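Local coordinates for N-acetyltransferase family protein (Bacillus anthracis, PDB 3LNB) that probably transfers the acetyl group of acetyl-coenzyme A to the nitrogen of arylamines, and inactivates the drug sulfamethoxazole, at residues Tyr107-Leu110 and Met111-Phe115; Thr33-Gln36 and Lys37-Lys41; Glu101-Ser104 and Leu105-Tyr108; Phe52-Leu55 and Asp56-Leu59. The protein carries 1 engineered substitution. One frame throughout, in Å; residues are numbered along the deposited sequence.

Contact 1 of 4, residues Tyr107-Leu110 and Met111-Phe115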
loop_
_atom_site.group_PDB
_atom_site.type_symbol
_atom_site.label_atom_id
_atom_site.label_comp_id
_atom_site.label_asym_id
_atom_site.label_seq_id
_atom_site.Cartn_x
_atom_site.Cartn_y
_atom_site.Cartn_z
ATOM N N TYR A 107 -9.093 -2.447 4.805
ATOM C CA TYR A 107 -9.555 -2.746 6.156
ATOM C C TYR A 107 -11.082 -2.805 6.153
ATOM O O TYR A 107 -11.676 -3.796 6.578
ATOM C CB TYR A 107 -9.092 -1.668 7.145
ATOM C CG TYR A 107 -9.886 -1.654 8.437
ATOM C CD1 TYR A 107 -9.654 -2.599 9.440
ATOM C CD2 TYR A 107 -10.917 -0.734 8.627
ATOM C CE1 TYR A 107 -10.440 -2.635 10.599
ATOM C CE2 TYR A 107 -11.709 -0.757 9.780
ATOM C CZ TYR A 107 -11.468 -1.713 10.760
ATOM O OH TYR A 107 -12.292 -1.770 11.862
ATOM N N TYR A 108 -11.710 -1.735 5.676
ATOM C CA TYR A 108 -13.163 -1.682 5.627
ATOM C C TYR A 108 -13.720 -2.858 4.838
ATOM O O TYR A 108 -14.681 -3.494 5.267
ATOM C CB TYR A 108 -13.641 -0.366 5.001
ATOM C CG TYR A 108 -13.501 0.826 5.919
ATOM C CD1 TYR A 108 -14.077 0.818 7.189
ATOM C CD2 TYR A 108 -12.792 1.959 5.527
ATOM C CE1 TYR A 108 -13.954 1.911 8.053
ATOM C CE2 TYR A 108 -12.658 3.062 6.384
ATOM C CZ TYR A 108 -13.244 3.028 7.643
ATOM O OH TYR A 108 -13.138 4.111 8.494
ATOM N N PHE A 109 -13.109 -3.147 3.695
ATOM C CA PHE A 109 -13.566 -4.253 2.867
ATOM C C PHE A 109 -13.517 -5.571 3.638
ATOM O O PHE A 109 -14.504 -6.310 3.676
ATOM C CB PHE A 109 -12.709 -4.380 1.605
ATOM C CG PHE A 109 -13.159 -5.481 0.681
ATOM C CD1 PHE A 109 -14.372 -5.388 0.008
ATOM C CD2 PHE A 109 -12.385 -6.621 0.507
ATOM C CE1 PHE A 109 -14.808 -6.419 -0.826
ATOM C CE2 PHE A 109 -12.812 -7.660 -0.325
ATOM C CZ PHE A 109 -14.025 -7.558 -0.991
ATOM N N LEU A 110 -12.374 -5.857 4.253
ATOM C CA LEU A 110 -12.219 -7.094 5.007
ATOM C C LEU A 110 -13.167 -7.171 6.204
ATOM O O LEU A 110 -13.565 -8.263 6.614
ATOM C CB LEU A 110 -10.767 -7.267 5.459
ATOM C CG LEU A 110 -9.754 -7.464 4.321
ATOM C CD1 LEU A 110 -8.363 -7.717 4.901
ATOM C CD2 LEU A 110 -10.183 -8.636 3.444
ATOM N N MET A 111 -13.521 -6.022 6.771
ATOM C CA MET A 111 -14.457 -6.015 7.890
ATOM C C MET A 111 -15.820 -6.431 7.332
ATOM O O MET A 111 -16.519 -7.248 7.929
ATOM C CB MET A 111 -14.553 -4.624 8.530
ATOM C CG MET A 111 -13.410 -4.265 9.493
ATOM S SD MET A 111 -13.360 -5.260 11.030
ATOM C CE MET A 111 -14.723 -4.520 11.947
ATOM N N ASP A 112 -16.193 -5.872 6.183
ATOM C CA ASP A 112 -17.466 -6.218 5.560
ATOM C C ASP A 112 -17.499 -7.702 5.219
ATOM O O ASP A 112 -18.558 -8.331 5.245
ATOM C CB ASP A 112 -17.691 -5.406 4.288
ATOM C CG ASP A 112 -18.191 -4.008 4.571
ATOM O OD1 ASP A 112 -18.420 -3.683 5.755
ATOM O OD2 ASP A 112 -18.362 -3.238 3.604
ATOM N N CYS A 113 -16.331 -8.254 4.903
ATOM C CA CYS A 113 -16.221 -9.662 4.571
ATOM C C CYS A 113 -16.184 -10.519 5.833
ATOM O O CYS A 113 -16.167 -11.742 5.756
ATOM C CB CYS A 113 -14.975 -9.910 3.712
ATOM S SG CYS A 113 -15.155 -9.321 2.006
ATOM N N GLY A 114 -16.165 -9.866 6.991
ATOM C CA GLY A 114 -16.176 -10.589 8.255
ATOM C C GLY A 114 -14.860 -11.107 8.812
ATOM O O GLY A 114 -14.856 -12.076 9.575
ATOM N N PHE A 115 -13.740 -10.495 8.435
ATOM C CA PHE A 115 -12.453 -10.936 8.963
ATOM C C PHE A 115 -12.159 -10.216 10.270
ATOM O O PHE A 115 -12.702 -9.140 10.531
ATOM C CB PHE A 115 -11.308 -10.644 7.988
ATOM C CG PHE A 115 -11.274 -11.549 6.789
ATOM C CD1 PHE A 115 -11.998 -11.240 5.644
ATOM C CD2 PHE A 115 -10.515 -12.714 6.808
ATOM C CE1 PHE A 115 -11.968 -12.078 4.529
ATOM C CE2 PHE A 115 -10.476 -13.563 5.702
ATOM C CZ PHE A 115 -11.203 -13.248 4.559
HETATM O O HOH W 1 -16.683 -1.821 6.974
#
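Helix 99-112 ends here in a Schellman motif, with Phe115 N reaching back to Leu110 O at 2.9 Å along an almost straight N-H...O line (171°). Inside this loop a second bond, Gly114 N to Met111 O at 2.8 Å, completes the motif. Gly114 takes the positive phi (84°) that turns the chain out of the helix, a backbone shape that suits glycine. The same Leu110 O sits at the edge of the Phe115 ring, in its plane, while Leu110 CD2 packs on Phe115 CD1 at 3.9 Å.

Two sulfur-bearing residues lie over rings one turn back. Met111 CG stands over one face of Tyr107, 3.4 Å from CZ and displaced toward the rim of the ring, a CH-pi contact. The chain then bends so that Met111 SD meets the ring only obliquely, 4.7 Å from its centroid. Cys113 SG is the cleaner sulfur-aromatic case, hanging over the face of Phe109 at 3.9 Å from the ring centroid. Phe109 holds its ring toward this end of the helix by keeping CG beside the carbonyl carbon (chi1 -178°), and it also stacks on Phe39 of helix 34-42. On the polar side one water donates to both Tyr108 O and Asp112 OD1, the latter at 2.8 Å, while Asp112 OD2 is hydrogen-bonded to Thr33.

Contact 2 of 4, residues Thr33-Gln36 and Lys37-Lys41. With FMT (formic acid), chain D.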
loop_
_atom_site.group_PDB
_atom_site.type_symbol
_atom_site.label_atom_id
_atom_site.label_comp_id
_atom_site.label_asym_id
_atom_site.label_seq_id
_atom_site.Cartn_x
_atom_site.Cartn_y
_atom_site.Cartn_z
ATOM N N THR A 33 -22.474 -5.069 0.769
ATOM C CA THR A 33 -22.576 -3.638 1.039
ATOM C C THR A 33 -22.207 -2.876 -0.240
ATOM O O THR A 33 -21.717 -3.464 -1.205
ATOM C CB THR A 33 -21.588 -3.210 2.130
ATOM O OG1 THR A 33 -20.257 -3.380 1.635
ATOM C CG2 THR A 33 -21.765 -4.056 3.390
ATOM N N ASN A 34 -22.439 -1.566 -0.242
ATOM C CA ASN A 34 -22.099 -0.753 -1.398
ATOM C C ASN A 34 -20.596 -0.831 -1.628
ATOM O O ASN A 34 -20.139 -1.000 -2.762
ATOM C CB ASN A 34 -22.506 0.707 -1.176
ATOM C CG ASN A 34 -22.175 1.586 -2.365
ATOM O OD1 ASN A 34 -21.013 1.956 -2.585
ATOM N ND2 ASN A 34 -23.191 1.913 -3.155
ATOM N N LEU A 35 -19.832 -0.713 -0.545
ATOM C CA LEU A 35 -18.377 -0.777 -0.625
ATOM C C LEU A 35 -17.937 -2.100 -1.256
ATOM O O LEU A 35 -17.093 -2.110 -2.148
ATOM C CB LEU A 35 -17.756 -0.633 0.771
ATOM C CG LEU A 35 -16.225 -0.498 0.870
ATOM C CD1 LEU A 35 -15.842 -0.130 2.295
ATOM C CD2 LEU A 35 -15.540 -1.792 0.473
ATOM N N GLN A 36 -18.494 -3.213 -0.785
ATOM C CA GLN A 36 -18.140 -4.519 -1.327
ATOM C C GLN A 36 -18.422 -4.587 -2.824
ATOM O O GLN A 36 -17.596 -5.062 -3.601
ATOM C CB GLN A 36 -18.917 -5.632 -0.616
ATOM C CG GLN A 36 -18.401 -5.980 0.778
ATOM C CD GLN A 36 -19.146 -7.155 1.397
ATOM O OE1 GLN A 36 -20.360 -7.110 1.572
ATOM N NE2 GLN A 36 -18.413 -8.214 1.729
ATOM N N LYS A 37 -19.599 -4.114 -3.219
ATOM C CA LYS A 37 -19.992 -4.117 -4.620
ATOM C C LYS A 37 -19.015 -3.297 -5.452
ATOM O O LYS A 37 -18.554 -3.753 -6.491
ATOM C CB LYS A 37 -21.404 -3.549 -4.777
ATOM C CG LYS A 37 -22.481 -4.341 -4.042
ATOM C CD LYS A 37 -23.848 -3.692 -4.240
ATOM C CE LYS A 37 -24.916 -4.355 -3.388
ATOM N NZ LYS A 37 -26.218 -3.642 -3.533
ATOM N N GLU A 38 -18.702 -2.087 -4.989
ATOM C CA GLU A 38 -17.777 -1.222 -5.716
ATOM C C GLU A 38 -16.370 -1.795 -5.704
ATOM O O GLU A 38 -15.624 -1.669 -6.679
ATOM C CB GLU A 38 -17.741 0.180 -5.103
ATOM C CG GLU A 38 -19.024 0.992 -5.243
ATOM C CD GLU A 38 -19.412 1.247 -6.694
ATOM O OE1 GLU A 38 -18.525 1.548 -7.519
ATOM O OE2 GLU A 38 -20.616 1.161 -7.006
ATOM N N PHE A 39 -16.003 -2.413 -4.588
ATOM C CA PHE A 39 -14.673 -2.991 -4.455
ATOM C C PHE A 39 -14.474 -4.067 -5.522
ATOM O O PHE A 39 -13.498 -4.033 -6.269
ATOM C CB PHE A 39 -14.496 -3.598 -3.059
ATOM C CG PHE A 39 -13.065 -3.853 -2.690
ATOM C CD1 PHE A 39 -12.264 -2.820 -2.218
ATOM C CD2 PHE A 39 -12.510 -5.119 -2.839
ATOM C CE1 PHE A 39 -10.928 -3.043 -1.899
ATOM C CE2 PHE A 39 -11.179 -5.354 -2.523
ATOM C CZ PHE A 39 -10.384 -4.317 -2.053
ATOM N N PHE A 40 -15.412 -5.015 -5.583
ATOM C CA PHE A 40 -15.367 -6.109 -6.553
ATOM C C PHE A 40 -15.260 -5.594 -7.989
ATOM O O PHE A 40 -14.488 -6.117 -8.790
ATOM C CB PHE A 40 -16.624 -6.978 -6.425
ATOM C CG PHE A 40 -16.634 -7.865 -5.213
ATOM C CD1 PHE A 40 -17.737 -7.888 -4.367
ATOM C CD2 PHE A 40 -15.554 -8.692 -4.928
ATOM C CE1 PHE A 40 -17.767 -8.721 -3.255
ATOM C CE2 PHE A 40 -15.574 -9.533 -3.817
ATOM C CZ PHE A 40 -16.685 -9.545 -2.979
ATOM N N LYS A 41 -16.046 -4.567 -8.301
ATOM C CA LYS A 41 -16.051 -3.974 -9.637
ATOM C C LYS A 41 -14.691 -3.372 -9.995
ATOM O O LYS A 41 -14.132 -3.660 -11.058
ATOM C CB LYS A 41 -17.126 -2.887 -9.717
ATOM C CG LYS A 41 -17.163 -2.139 -11.044
ATOM C CD LYS A 41 -18.162 -0.986 -11.014
ATOM C CE LYS A 41 -18.191 -0.240 -12.347
ATOM N NZ LYS A 41 -19.157 0.896 -12.317
HETATM C C FMT D . -18.243 -11.869 2.596
HETATM O O1 FMT D . -18.871 -11.040 1.968
HETATM O O2 FMT D . -17.143 -12.432 2.065
#
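Thr33 O takes the N-H of Lys37 at 3.0 Å, the first i to i+4 bond of helix 34-42, and Thr33 itself is the N-cap of a capping box. Its OG1 accepts from Gln36 N at 3.0 Å, and in return Gln36 OE1 accepts from Thr33 N in its carbonyl plane, on a lone pair (C=O...N 132°). The two N-H groups of the box, of Thr33 and Gln36, are each given an acceptor. For the box to close, Gln36 keeps CG beside its own backbone N (chi1 -76°), which swings the amide back over the cap.

Lys37 lays its CG against Thr33 O at 3.1 Å before the extended chain runs off. Glu38 brings CG to 3.5 Å from Asn34 OD1, and Leu35 lies alongside Phe39, pointing the same way, with CD2 near Phe39 CB.

Further out, the cap hydroxyl has Asp112 of helix 99-112 as its second partner, while Phe40 meets Phe109 edge-to-face. A formic acid, probably from the crystallisation liquor, lies between Ile50 N and the remaining amide atom of the box: Gln36 NE2 donates to its O1 at 2.9 Å.

Contact 3 of 4, residues Glu101-Ser104 and Leu105-Tyr108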
loop_
_atom_site.group_PDB
_atom_site.type_symbol
_atom_site.label_atom_id
_atom_site.label_comp_id
_atom_site.label_asym_id
_atom_site.label_seq_id
_atom_site.Cartn_x
_atom_site.Cartn_y
_atom_site.Cartn_z
ATOM N N GLU A 101 -4.323 5.021 2.788
ATOM C CA GLU A 101 -5.603 5.034 2.084
ATOM C C GLU A 101 -5.882 3.638 1.555
ATOM O O GLU A 101 -6.972 3.097 1.739
ATOM C CB GLU A 101 -5.578 6.032 0.927
ATOM C CG GLU A 101 -5.357 7.467 1.376
ATOM C CD GLU A 101 -5.174 8.416 0.211
ATOM O OE1 GLU A 101 -6.188 8.907 -0.336
ATOM O OE2 GLU A 101 -4.009 8.660 -0.162
ATOM N N LEU A 102 -4.885 3.054 0.901
ATOM C CA LEU A 102 -5.018 1.714 0.353
ATOM C C LEU A 102 -5.391 0.709 1.444
ATOM O O LEU A 102 -6.341 -0.059 1.286
ATOM C CB LEU A 102 -3.710 1.295 -0.326
ATOM C CG LEU A 102 -3.376 2.052 -1.618
ATOM C CD1 LEU A 102 -1.944 1.756 -2.063
ATOM C CD2 LEU A 102 -4.379 1.639 -2.698
ATOM N N ASN A 103 -4.656 0.721 2.552
ATOM C CA ASN A 103 -4.934 -0.216 3.632
ATOM C C ASN A 103 -6.161 0.116 4.473
ATOM O O ASN A 103 -6.733 -0.768 5.096
ATOM C CB ASN A 103 -3.707 -0.393 4.528
ATOM C CG ASN A 103 -2.632 -1.247 3.868
ATOM O OD1 ASN A 103 -2.937 -2.151 3.087
ATOM N ND2 ASN A 103 -1.376 -0.977 4.190
ATOM N N SER A 104 -6.560 1.382 4.506
ATOM C CA SER A 104 -7.758 1.742 5.249
ATOM C C SER A 104 -8.946 1.180 4.466
ATOM O O SER A 104 -9.875 0.621 5.045
ATOM C CB SER A 104 -7.892 3.263 5.383
ATOM O OG SER A 104 -7.078 3.764 6.430
ATOM N N LEU A 105 -8.902 1.323 3.147
ATOM C CA LEU A 105 -9.966 0.810 2.290
ATOM C C LEU A 105 -10.058 -0.700 2.422
ATOM O O LEU A 105 -11.140 -1.250 2.637
ATOM C CB LEU A 105 -9.711 1.176 0.828
ATOM C CG LEU A 105 -10.721 0.591 -0.167
ATOM C CD1 LEU A 105 -12.124 1.125 0.128
ATOM C CD2 LEU A 105 -10.304 0.949 -1.575
ATOM N N LEU A 106 -8.920 -1.373 2.290
ATOM C CA LEU A 106 -8.891 -2.824 2.408
ATOM C C LEU A 106 -9.411 -3.238 3.785
ATOM O O LEU A 106 -10.084 -4.258 3.919
ATOM C CB LEU A 106 -7.467 -3.353 2.204
ATOM C CG LEU A 106 -7.278 -4.865 2.378
ATOM C CD1 LEU A 106 -8.212 -5.614 1.437
ATOM C CD2 LEU A 106 -5.833 -5.241 2.090
ATOM N N TYR A 107 -9.093 -2.447 4.805
ATOM C CA TYR A 107 -9.555 -2.746 6.156
ATOM C C TYR A 107 -11.082 -2.805 6.153
ATOM O O TYR A 107 -11.676 -3.796 6.578
ATOM C CB TYR A 107 -9.092 -1.668 7.145
ATOM C CG TYR A 107 -9.886 -1.654 8.437
ATOM C CD1 TYR A 107 -9.654 -2.599 9.440
ATOM C CD2 TYR A 107 -10.917 -0.734 8.627
ATOM C CE1 TYR A 107 -10.440 -2.635 10.599
ATOM C CE2 TYR A 107 -11.709 -0.757 9.780
ATOM C CZ TYR A 107 -11.468 -1.713 10.760
ATOM O OH TYR A 107 -12.292 -1.770 11.862
ATOM N N TYR A 108 -11.710 -1.735 5.676
ATOM C CA TYR A 108 -13.163 -1.682 5.627
ATOM C C TYR A 108 -13.720 -2.858 4.838
ATOM O O TYR A 108 -14.681 -3.494 5.267
ATOM C CB TYR A 108 -13.641 -0.366 5.001
ATOM C CG TYR A 108 -13.501 0.826 5.919
ATOM C CD1 TYR A 108 -14.077 0.818 7.189
ATOM C CD2 TYR A 108 -12.792 1.959 5.527
ATOM C CE1 TYR A 108 -13.954 1.911 8.053
ATOM C CE2 TYR A 108 -12.658 3.062 6.384
ATOM C CZ TYR A 108 -13.244 3.028 7.643
ATOM O OH TYR A 108 -13.138 4.111 8.494
#
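Glu101 O accepts from Leu105 N at 3.0 Å and also has Leu105 CB resting 3.5 Å away. The carboxylate of Glu101 turns from this turn of helix toward Lys89, with which it forms a salt bridge, and Leu98 N. Leu102 repeats the pattern: its O binds Leu106 N at 3.1 Å, with Leu106 CB close by, while its own side chain heads for Leu90.

At Asn103 the geometry changes. Tyr107 N comes to Asn103 O at 2.9 Å from above the carbonyl plane, 41° out of it, so the bond does not use a lone pair, and Tyr107 CB presses on the same oxygen at 3.3 Å. Ser104 O is flanked by two tyrosines. It lies at the edge of the Tyr107 ring, in its plane, and is 3.2 Å from Tyr108 CD2, whose ring it meets obliquely. Tyr108 has CG beside its backbone N (chi1 -75°), which brings CD2 of the ring close to this carbonyl, and Tyr108 N bonds it too. Ser104 OG turns back to Tyr100 O.

The Asn103 amide bonds Asp153 OD1, Val139 O and Ala154 N and touches His138, consistent with a second-shell role beside the Cys-His-Asp triad expected of arylamine N-acetyltransferases.

Contact 4 of 4, residues Phe52-Leu55 and Asp56-Leu59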
loop_
_atom_site.group_PDB
_atom_site.type_symbol
_atom_site.label_atom_id
_atom_site.label_comp_id
_atom_site.label_asym_id
_atom_site.label_seq_id
_atom_site.Cartn_x
_atom_site.Cartn_y
_atom_site.Cartn_z
ATOM N N PHE A 52 -10.257 -16.737 3.722
ATOM C CA PHE A 52 -8.826 -16.559 3.911
ATOM C C PHE A 52 -8.021 -16.873 2.651
ATOM O O PHE A 52 -7.138 -16.103 2.254
ATOM C CB PHE A 52 -8.339 -17.439 5.057
ATOM C CG PHE A 52 -6.869 -17.309 5.332
ATOM C CD1 PHE A 52 -6.368 -16.188 5.984
ATOM C CD2 PHE A 52 -5.985 -18.298 4.923
ATOM C CE1 PHE A 52 -5.003 -16.057 6.224
ATOM C CE2 PHE A 52 -4.616 -18.178 5.159
ATOM C CZ PHE A 52 -4.125 -17.058 5.809
ATOM N N ASN A 53 -8.324 -18.002 2.021
ATOM C CA ASN A 53 -7.605 -18.399 0.825
ATOM C C ASN A 53 -7.790 -17.436 -0.336
ATOM O O ASN A 53 -7.044 -17.500 -1.300
ATOM C CB ASN A 53 -7.999 -19.821 0.395
ATOM C CG ASN A 53 -7.515 -20.888 1.375
ATOM O OD1 ASN A 53 -6.649 -20.633 2.219
ATOM N ND2 ASN A 53 -8.062 -22.093 1.256
ATOM N N ASP A 54 -8.768 -16.539 -0.241
ATOM C CA ASP A 54 -9.030 -15.570 -1.309
ATOM C C ASP A 54 -8.262 -14.259 -1.155
ATOM O O ASP A 54 -8.351 -13.374 -2.020
ATOM C CB ASP A 54 -10.525 -15.244 -1.377
ATOM C CG ASP A 54 -11.367 -16.438 -1.772
ATOM O OD1 ASP A 54 -11.106 -17.000 -2.853
ATOM O OD2 ASP A 54 -12.289 -16.808 -1.008
ATOM N N LEU A 55 -7.518 -14.131 -0.060
ATOM C CA LEU A 55 -6.768 -12.910 0.209
ATOM C C LEU A 55 -5.649 -12.637 -0.795
ATOM O O LEU A 55 -5.348 -11.481 -1.096
ATOM C CB LEU A 55 -6.203 -12.941 1.635
ATOM C CG LEU A 55 -7.262 -12.895 2.743
ATOM C CD1 LEU A 55 -6.618 -13.079 4.110
ATOM C CD2 LEU A 55 -8.008 -11.579 2.671
ATOM N N ASP A 56 -5.046 -13.702 -1.311
ATOM C CA ASP A 56 -3.967 -13.587 -2.277
ATOM C C ASP A 56 -4.470 -12.905 -3.541
ATOM O O ASP A 56 -3.819 -12.013 -4.085
ATOM C CB ASP A 56 -3.444 -14.981 -2.594
ATOM C CG ASP A 56 -3.107 -15.755 -1.338
ATOM O OD1 ASP A 56 -1.938 -15.711 -0.905
ATOM O OD2 ASP A 56 -4.025 -16.380 -0.764
ATOM N N GLU A 57 -5.640 -13.338 -3.995
ATOM C CA GLU A 57 -6.262 -12.781 -5.183
ATOM C C GLU A 57 -6.593 -11.314 -4.957
ATOM O O GLU A 57 -6.420 -10.492 -5.851
ATOM C CB GLU A 57 -7.532 -13.565 -5.518
ATOM C CG GLU A 57 -8.481 -12.851 -6.450
ATOM C CD GLU A 57 -9.620 -13.738 -6.903
ATOM O OE1 GLU A 57 -10.200 -14.455 -6.057
ATOM O OE2 GLU A 57 -9.934 -13.714 -8.111
ATOM N N ILE A 58 -7.065 -10.987 -3.757
ATOM C CA ILE A 58 -7.403 -9.602 -3.437
ATOM C C ILE A 58 -6.152 -8.735 -3.510
ATOM O O ILE A 58 -6.142 -7.708 -4.184
ATOM C CB ILE A 58 -8.011 -9.467 -2.021
ATOM C CG1 ILE A 58 -9.324 -10.242 -1.939
ATOM C CG2 ILE A 58 -8.259 -7.988 -1.690
ATOM C CD1 ILE A 58 -10.405 -9.696 -2.833
ATOM N N LEU A 59 -5.097 -9.160 -2.821
ATOM C CA LEU A 59 -3.844 -8.406 -2.804
ATOM C C LEU A 59 -3.228 -8.272 -4.187
ATOM O O LEU A 59 -2.707 -7.218 -4.542
ATOM C CB LEU A 59 -2.836 -9.072 -1.863
ATOM C CG LEU A 59 -3.170 -9.053 -0.371
ATOM C CD1 LEU A 59 -2.176 -9.931 0.391
ATOM C CD2 LEU A 59 -3.145 -7.613 0.140
HETATM O O HOH W 2 -4.412 -16.496 1.906
HETATM O O HOH W 3 -6.551 -16.156 -3.896
HETATM O O HOH W 4 -9.166 -16.503 -4.783
#
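Leu55 O is where the packing is close: Leu59 N binds it at 2.9 Å in a nearly straight bond (172°), and Leu59 CG lies 3.3 Å from the same oxygen. One residue earlier, Asp54 O takes Ile58 N at 3.2 Å, and Ile58 CG1, anti to its own carbonyl carbon, folds back to 3.3 Å from that acceptor. These two bonds start helix 55-65, and the hydrophobic side chains of Leu55, Ile58 and Leu59 are buried.

The polar flank is looser and runs on water. Asp56 OD2 approaches Asn53 O without a bond, since both are acceptors; instead a water over one face of the Phe52 ring donates to Asp56 OD2 and Phe52 O, linking Asp56 to Phe52. A second water takes the N-H of Glu57 and donates to Asn53 O, bridging the two. The carboxylates of Asp54 and Glu57 lie side by side, their planes 39° apart, with Asp54 OD1 and Glu57 OE1 4.2 Å from each other. A third water donates to both, 2.6 Å from Glu57 OE1, and Lys48, salt-bridged to Glu57, probably eases the repulsion. Other oxygens are held elsewhere, Asp56 OD1 by His163 and Asp54 OD2 by Thr51 N.

Beyond the segments, Leu55 meets Leu110, and Ile58 and Leu59 meet Leu106, all on helix 99-112, while Phe52 and Leu55 rest on Leu143 of strand 131-145.

How the contacts relate
All four contacts are local and continuous in the chain, each spanning about one or two turns, so none closes a long loop. Contact 2 comes first, at the start of helix 34-42. Contact 4 follows, where the intervening loop enters helix 55-65. Contacts 3 and 1 then run in series along helix 99-112, overlapping at Tyr107 and Tyr108; none nests inside or crosses another. Contact 1 ends that helix as the chain turns toward strand 116-126. Helix 99-112 is the common partner: Leu35 and Phe39 of contact 2 meet Tyr108 and Leu105, and Ile58 of contact 4 meets Phe109. Just past the helix end, Phe115 packs on Phe52. Phe39 CE2 also touches Ile58 CG2, so three helices come together in one hydrophobic cluster.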